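Local coordinates for protein scytalidopepsin B (Scytalidium lignicola, PDB 2IFR) that cleaves peptide bonds as an acid-acting glutamic peptidase of the A4 family and is held here with a peptide-based transition-state analogue, at residues Ala21-Pro26 against Pro158-Thr163. Residues are numbered along the deposited sequence; the frame is centred on the assembly and turned at random.
Sequences ATANVP and PAVEFT
T22 and T163 form an antiparallel hydrogen-bonded pair between strands 16-29 and 155-169 of the beta-sandwich fold of the A4 peptidases. T22 N donates to T163 O (3.0 Å), and T163 N returns a bond to T22 O (2.7 Å). On the same face, the two threonines sit side by side, T22 CB 3.8 Å from T163 OG1. The other face carries A23 and F162. F162 CG stands anti to its carbonyl carbon (chi1 -65°), which carries the ring along the A23 side. There A23 CB approaches obliquely, 4.1 Å from F162 CD1. The methyl of A21 lies at the ring edge, near the ring plane, with A21 CB 3.9 Å from F162 CB. M91 of the neighbouring strand 88-95 packs on both A23 and F162. Beyond A23 the backbones draw apart, the CA atoms of N24 and V160 lying 5.9 Å from each other, and side chains fill between them. The N24 side-chain amide lies across the backbone of A159 to E161. The P26 ring lies obliquely against V160, its CG 3.7 Å from V160 CG2. W58 of strand 51-60 touches both residues. Where the CA atoms come closest, at A23 and F162, A23 CA makes a CA-H...O contact with E161 O at 3.2 Å.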
loop_
_atom_site.group_PDB
_atom_site.type_symbol
_atom_site.label_atom_id
_atom_site.label_comp_id
_atom_site.label_asym_id
_atom_site.label_seq_id
_atom_site.Cartn_x
_atom_site.Cartn_y
_atom_site.Cartn_z
ATOM N N ALA A 21 -2.258 9.924 1.945
ATOM C CA ALA A 21 -2.228 9.887 3.407
ATOM C C ALA A 21 -0.767 9.984 3.803
ATOM O O ALA A 21 0.163 9.811 2.941
ATOM C CB ALA A 21 -2.826 8.550 3.937
ATOM N N THR A 22 -0.542 10.268 5.071
ATOM C CA THR A 22 0.786 10.330 5.628
ATOM C C THR A 22 0.882 9.134 6.601
ATOM O O THR A 22 -0.046 8.918 7.444
ATOM C CB THR A 22 0.965 11.650 6.380
ATOM O OG1 THR A 22 0.923 12.731 5.443
ATOM C CG2 THR A 22 2.289 11.681 7.128
ATOM N N ALA A 23 1.929 8.325 6.493
ATOM C CA ALA A 23 2.089 7.180 7.404
ATOM C C ALA A 23 3.436 7.251 8.097
ATOM O O ALA A 23 4.451 7.748 7.489
ATOM C CB ALA A 23 1.967 5.862 6.637
ATOM N N ASN A 24 3.491 6.777 9.345
ATOM C CA ASN A 24 4.754 6.773 10.118
ATOM C C ASN A 24 5.501 5.479 9.823
ATOM O O ASN A 24 4.867 4.392 9.552
ATOM C CB ASN A 24 4.439 6.882 11.613
ATOM C CG ASN A 24 3.508 5.762 12.091
ATOM O OD1 ASN A 24 3.971 4.824 12.861
ATOM N ND2 ASN A 24 2.303 5.810 11.674
ATOM N N VAL A 25 6.826 5.538 9.868
ATOM C CA VAL A 25 7.632 4.366 9.604
ATOM C C VAL A 25 7.862 3.695 10.959
ATOM O O VAL A 25 8.374 4.346 11.920
ATOM C CB VAL A 25 8.999 4.766 8.955
ATOM C CG1 VAL A 25 9.808 3.535 8.644
ATOM C CG2 VAL A 25 8.745 5.560 7.643
ATOM N N PRO A 26 7.492 2.407 11.089
ATOM C CA PRO A 26 7.654 1.644 12.339
ATOM C C PRO A 26 9.000 0.923 12.431
ATOM O O PRO A 26 9.752 0.834 11.398
ATOM C CB PRO A 26 6.534 0.619 12.246
ATOM C CG PRO A 26 6.638 0.215 10.761
ATOM C CD PRO A 26 6.775 1.602 10.072
ATOM N N PRO A 158 5.607 1.290 16.570
ATOM C CA PRO A 158 4.233 1.282 17.079
ATOM C C PRO A 158 3.335 1.004 15.875
ATOM O O PRO A 158 3.830 0.598 14.759
ATOM C CB PRO A 158 4.047 2.706 17.589
ATOM C CG PRO A 158 4.847 3.505 16.523
ATOM C CD PRO A 158 6.116 2.670 16.428
ATOM N N ALA A 159 2.044 1.226 16.054
ATOM C CA ALA A 159 1.071 1.009 14.992
ATOM C C ALA A 159 1.390 1.895 13.783
ATOM O O ALA A 159 1.930 3.044 13.950
ATOM C CB ALA A 159 -0.342 1.341 15.512
ATOM N N VAL A 160 1.104 1.394 12.584
ATOM C CA VAL A 160 1.296 2.194 11.391
ATOM C C VAL A 160 -0.031 2.891 11.158
ATOM O O VAL A 160 -1.113 2.225 10.967
ATOM C CB VAL A 160 1.634 1.354 10.160
ATOM C CG1 VAL A 160 1.719 2.275 8.924
ATOM C CG2 VAL A 160 2.962 0.682 10.375
ATOM N N GLU A 161 0.012 4.215 11.198
ATOM C CA GLU A 161 -1.181 5.029 11.020
ATOM C C GLU A 161 -1.161 5.910 9.786
ATOM O O GLU A 161 -0.214 6.742 9.591
ATOM C CB GLU A 161 -1.357 5.917 12.239
ATOM C CG GLU A 161 -1.415 5.130 13.501
ATOM C CD GLU A 161 -1.933 5.942 14.665
ATOM O OE1 GLU A 161 -2.028 5.349 15.765
ATOM O OE2 GLU A 161 -2.242 7.156 14.474
ATOM N N PHE A 162 -2.184 5.749 8.957
ATOM C CA PHE A 162 -2.346 6.558 7.754
ATOM C C PHE A 162 -3.182 7.721 8.281
ATOM O O PHE A 162 -4.389 7.520 8.656
ATOM C CB PHE A 162 -3.147 5.793 6.707
ATOM C CG PHE A 162 -2.464 4.556 6.173
ATOM C CD1 PHE A 162 -1.639 4.627 5.051
ATOM C CD2 PHE A 162 -2.705 3.302 6.745
ATOM C CE1 PHE A 162 -1.062 3.460 4.495
ATOM C CE2 PHE A 162 -2.140 2.128 6.201
ATOM C CZ PHE A 162 -1.316 2.212 5.070
ATOM N N THR A 163 -2.597 8.912 8.366
ATOM C CA THR A 163 -3.328 10.080 8.877
ATOM C C THR A 163 -3.635 11.022 7.720
ATOM O O THR A 163 -2.958 10.954 6.644
ATOM C CB THR A 163 -2.519 10.818 9.960
ATOM O OG1 THR A 163 -1.203 11.106 9.466
ATOM C CG2 THR A 163 -2.390 9.941 11.217
#